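2-hydroxyisobutyryl-CoA synthetase (Aquincola tertiaricarbonis, PDB 6HDY) is an acyl-CoA synthetase of the ANL (AMP-binding) superfamily, with a large AMP-binding region and a smaller C-terminal domain. Local coordinates at residues Leu480-Gln483 / Leu484-Ser487; Tyr224-His227 / Leu228-Ala232. All blocks are in the same frame, centred on the assembly; numbering follows the deposited sequence.

Interaction 1: Leu480-Gln483 / Leu484-Ser487; sequences LNQQ and LQSS
L480 and L484, one helical turn apart on helix 474-486, lie alongside each other and point the same way, and this pair makes the apolar part of the contact. CD1 of L484 rests 3.8 Å from CG of L480 and also meets its CD1. L480 places CG anti to its backbone N (chi1 -176°), whereas L484 turns CG beside its own N (chi1 -82°), and the branched ends of the two chains come together on one side of the helix. A spacing of four puts both leucines on the same helix face, where both meet L414 of strand 413-419, and their branched apolar ends suit that face. The helix is thus amphipathic: it lays its apolar stripe on the mixed sheet of the C-terminal domain and leaves Q482 and the serines toward solvent, while Q483 and Q485 brush E453 and K451 of strand 450-454.

Polar side chains flank that stripe. N481 sends OD1 to a hydrogen bond with K451 NZ on the same strand, an edge strand of the sheet within the chain, while Q482, Q483 and Q485 tolerate solvent at little cost through long, uncharged chains.

Backbone bonds supply the rest of the contact. L484 N bonds to L480 O at 2.8 Å. The next bond, from Q485 N to N481 O, is weak because its N-H points well aside (126°). S486 N then reaches Q482 O at 3.2 Å, and S487 N closes on Q483 O at 3.1 Å. Serine, with its short hydroxyl, can turn back on the main chain: OG of S486 makes a weak bond of 3.4 Å to Q482 O, and OG of S487 makes another weak one to L484 O.

Interaction 2: Tyr224-His227 / Leu228-Ala232; sequences YAIH and LAEVA
L228 packs its CD1 methyl against the phenol end of Y224, one turn earlier in helix 222-234. CD1 lies 3.5 Å from OH and 3.8 Å from CZ of Y224, approaching the ring obliquely. Leucine fits because its fork fills space between secondary structures: L228 also touches F218 of strand 217-220 and L206, V207 and L210 of helix 202-213. Tyrosine adds a polar tip to an apolar ring, and that tip is hydrogen-bonded to S203 OG. L228 N, in turn, grips Y224 O at 2.8 Å.

H227 carries the other half of the contact. With CG anti to its backbone N (chi1 173°), the imidazole swings along the helix to V231. The CG2 methyl of V231 sits over one ring face, 3.9 Å from the centroid of the H227 ring and 28° off its normal, a CH-pi contact whose closest atom is CE1. A beta-branched valine carries such a methyl close to the backbone, so it can cover the ring. V231 N also bonds to H227 O, at 3.0 Å.

E230 comes to the ring edge instead, its carboxylate almost perpendicular to the imidazole; OE2 stands 3.7 Å from H227 ND1. That oxygen makes a salt bridge with R462 NE, and R462 touches H227 as well. All this lies on the helix of a beta-alpha-beta unit between strands 217-220 and 246-249, within the AMP-binding region.

H227 ND1 has no hydrogen-bonding partner in the model, although a carboxylate lies near and a bound sulfate ion is about 4 Å from the side chain. The carboxylate and the sulfate might both favour a protonated imidazole, although the charge of E230 is already shared with R462.

How the interactions relate
Both contacts are steps of three to four residues along a single helix, but they belong to different parts of the chain, with centres 33 Å apart and no touch between them. Interaction 2 is largely buried in the AMP-binding region, where its helix packs on a strand of the parallel sheet and against helices 202-213 and 258-268; its chemistry rests on aromatic rings, a CH-pi contact and a carboxylate that pairs with R462, outside the contact. Interaction 1 is a surface contact at the C-terminal end of the model. There one leucine pair faces the mixed sheet, and amides and hydroxyls occupy most of the remaining positions. The helix extends past both ends of 224-232, whereas the model stops at S487.

Interaction 1: Leu480-Gln483 / Leu484-Ser487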
loop_
_atom_site.group_PDB
_atom_site.type_symbol
_atom_site.label_atom_id
_atom_site.label_comp_id
_atom_site.label_asym_id
_atom_site.label_seq_id
_atom_site.Cartn_x
_atom_site.Cartn_y
_atom_site.Cartn_z
ATOM N N LEU A 480 36.915 -6.852 11.657
ATOM C CA LEU A 480 36.817 -8.048 10.826
ATOM C C LEU A 480 38.188 -8.498 10.303
ATOM O O LEU A 480 38.516 -9.678 10.445
ATOM C CB LEU A 480 35.781 -7.891 9.701
ATOM C CG LEU A 480 35.518 -9.124 8.798
ATOM C CD1 LEU A 480 35.147 -10.382 9.614
ATOM C CD2 LEU A 480 34.451 -8.826 7.792
ATOM N N ASN A 481 38.987 -7.564 9.735
ATOM C CA ASN A 481 40.328 -7.848 9.216
ATOM C C ASN A 481 41.225 -8.457 10.303
ATOM O O ASN A 481 41.806 -9.519 10.085
ATOM C CB ASN A 481 40.965 -6.596 8.595
ATOM C CG ASN A 481 41.856 -6.898 7.408
ATOM O OD1 ASN A 481 41.946 -8.037 6.918
ATOM N ND2 ASN A 481 42.525 -5.877 6.905
ATOM N N GLN A 482 41.276 -7.805 11.491
ATOM C CA GLN A 482 42.002 -8.221 12.687
ATOM C C GLN A 482 41.535 -9.614 13.177
ATOM O O GLN A 482 42.376 -10.417 13.587
ATOM C CB GLN A 482 41.798 -7.182 13.794
ATOM C CG GLN A 482 42.624 -5.896 13.636
ATOM C CD GLN A 482 42.029 -4.707 14.364
ATOM O OE1 GLN A 482 41.292 -4.844 15.338
ATOM N NE2 GLN A 482 42.350 -3.502 13.910
ATOM N N GLN A 483 40.205 -9.891 13.142
ATOM C CA GLN A 483 39.629 -11.180 13.540
ATOM C C GLN A 483 40.046 -12.272 12.525
ATOM O O GLN A 483 40.392 -13.381 12.936
ATOM C CB GLN A 483 38.088 -11.085 13.626
ATOM C CG GLN A 483 37.398 -12.375 14.109
ATOM C CD GLN A 483 35.956 -12.525 13.661
ATOM O OE1 GLN A 483 35.475 -11.860 12.731
ATOM N NE2 GLN A 483 35.240 -13.447 14.291
ATOM N N LEU A 484 40.006 -11.936 11.206
ATOM C CA LEU A 484 40.381 -12.787 10.073
ATOM C C LEU A 484 41.885 -13.017 9.995
ATOM O O LEU A 484 42.311 -13.994 9.385
ATOM C CB LEU A 484 39.881 -12.204 8.742
ATOM C CG LEU A 484 38.425 -12.482 8.351
ATOM C CD1 LEU A 484 37.981 -11.543 7.252
ATOM C CD2 LEU A 484 38.231 -13.927 7.890
ATOM N N GLN A 485 42.688 -12.121 10.596
ATOM C CA GLN A 485 44.137 -12.264 10.651
ATOM C C GLN A 485 44.487 -13.243 11.782
ATOM O O GLN A 485 45.452 -14.002 11.659
ATOM C CB GLN A 485 44.812 -10.906 10.881
ATOM C CG GLN A 485 45.009 -10.077 9.619
ATOM C CD GLN A 485 45.446 -8.668 9.951
ATOM O OE1 GLN A 485 44.648 -7.822 10.349
ATOM N NE2 GLN A 485 46.729 -8.388 9.822
ATOM N N SER A 486 43.693 -13.236 12.877
ATOM C CA SER A 486 43.902 -14.117 14.034
ATOM C C SER A 486 43.472 -15.572 13.776
ATOM O O SER A 486 44.168 -16.491 14.217
ATOM C CB SER A 486 43.184 -13.571 15.264
ATOM O OG SER A 486 43.862 -12.450 15.805
ATOM N N SER A 487 42.328 -15.774 13.071
ATOM C CA SER A 487 41.769 -17.094 12.744
ATOM C C SER A 487 42.672 -17.922 11.819
ATOM O O SER A 487 43.362 -17.373 10.962
ATOM C CB SER A 487 40.375 -16.950 12.139
ATOM O OG SER A 487 40.427 -16.297 10.881
#

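Interaction 2: Tyr224-His227 / Leu228-Ala232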
loop_
_atom_site.group_PDB
_atom_site.type_symbol
_atom_site.label_atom_id
_atom_site.label_comp_id
_atom_site.label_asym_id
_atom_site.label_seq_id
_atom_site.Cartn_x
_atom_site.Cartn_y
_atom_site.Cartn_z
ATOM N N TYR A 224 13.382 -9.694 -2.989
ATOM C CA TYR A 224 12.154 -10.227 -2.409
ATOM C C TYR A 224 11.759 -11.571 -2.992
ATOM O O TYR A 224 11.407 -12.466 -2.226
ATOM C CB TYR A 224 10.980 -9.245 -2.472
ATOM C CG TYR A 224 9.823 -9.712 -1.614
ATOM C CD1 TYR A 224 10.046 -10.365 -0.401
ATOM C CD2 TYR A 224 8.510 -9.481 -1.994
ATOM C CE1 TYR A 224 8.989 -10.764 0.411
ATOM C CE2 TYR A 224 7.443 -9.902 -1.200
ATOM C CZ TYR A 224 7.689 -10.539 0.002
ATOM O OH TYR A 224 6.653 -10.945 0.802
ATOM N N ALA A 225 11.819 -11.723 -4.325
ATOM C CA ALA A 225 11.527 -12.998 -4.978
ATOM C C ALA A 225 12.396 -14.159 -4.371
ATOM O O ALA A 225 11.862 -15.217 -4.049
ATOM C CB ALA A 225 11.780 -12.869 -6.462
ATOM N N ILE A 226 13.697 -13.918 -4.139
ATOM C CA ILE A 226 14.584 -14.905 -3.527
ATOM C C ILE A 226 14.112 -15.219 -2.104
ATOM O O ILE A 226 13.972 -16.400 -1.766
ATOM C CB ILE A 226 16.104 -14.517 -3.605
ATOM C CG1 ILE A 226 16.642 -14.702 -5.040
ATOM C CG2 ILE A 226 16.970 -15.364 -2.631
ATOM C CD1 ILE A 226 17.515 -13.595 -5.489
ATOM N N HIS A 227 13.845 -14.171 -1.286
ATOM C CA HIS A 227 13.410 -14.345 0.102
ATOM C C HIS A 227 12.098 -15.118 0.211
ATOM O O HIS A 227 11.962 -15.996 1.069
ATOM C CB HIS A 227 13.356 -13.007 0.850
ATOM C CG HIS A 227 12.751 -13.093 2.224
ATOM N ND1 HIS A 227 13.174 -14.040 3.145
ATOM C CD2 HIS A 227 11.776 -12.337 2.790
ATOM C CE1 HIS A 227 12.456 -13.827 4.236
ATOM N NE2 HIS A 227 11.593 -12.824 4.071
ATOM N N LEU A 228 11.156 -14.816 -0.693
ATOM C CA LEU A 228 9.849 -15.454 -0.771
ATOM C C LEU A 228 9.928 -16.968 -1.063
ATOM O O LEU A 228 9.115 -17.718 -0.516
ATOM C CB LEU A 228 8.966 -14.702 -1.790
ATOM C CG LEU A 228 7.462 -14.798 -1.618
ATOM C CD1 LEU A 228 7.023 -14.272 -0.256
ATOM C CD2 LEU A 228 6.762 -14.059 -2.733
ATOM N N ALA A 229 10.929 -17.427 -1.863
ATOM C CA ALA A 229 11.117 -18.868 -2.156
ATOM C C ALA A 229 11.573 -19.633 -0.898
ATOM O O ALA A 229 11.155 -20.777 -0.680
ATOM C CB ALA A 229 12.112 -19.065 -3.290
ATOM N N GLU A 230 12.402 -18.973 -0.046
ATOM C CA GLU A 230 12.886 -19.542 1.219
ATOM C C GLU A 230 11.707 -19.608 2.156
ATOM O O GLU A 230 11.544 -20.609 2.840
ATOM C CB GLU A 230 13.988 -18.695 1.860
ATOM C CG GLU A 230 15.255 -18.553 1.035
ATOM C CD GLU A 230 16.196 -17.475 1.534
ATOM O OE1 GLU A 230 17.410 -17.581 1.252
ATOM O OE2 GLU A 230 15.728 -16.526 2.207
ATOM N N VAL A 231 10.852 -18.565 2.157
ATOM C CA VAL A 231 9.640 -18.566 2.972
ATOM C C VAL A 231 8.670 -19.674 2.482
ATOM O O VAL A 231 8.146 -20.411 3.320
ATOM C CB VAL A 231 8.978 -17.168 3.090
ATOM C CG1 VAL A 231 7.658 -17.240 3.850
ATOM C CG2 VAL A 231 9.921 -16.187 3.778
ATOM N N ALA A 232 8.489 -19.824 1.138
ATOM C CA ALA A 232 7.622 -20.855 0.544
ATOM C C ALA A 232 8.093 -22.226 1.007
ATOM O O ALA A 232 7.289 -23.018 1.505
ATOM C CB ALA A 232 7.644 -20.774 -0.979
#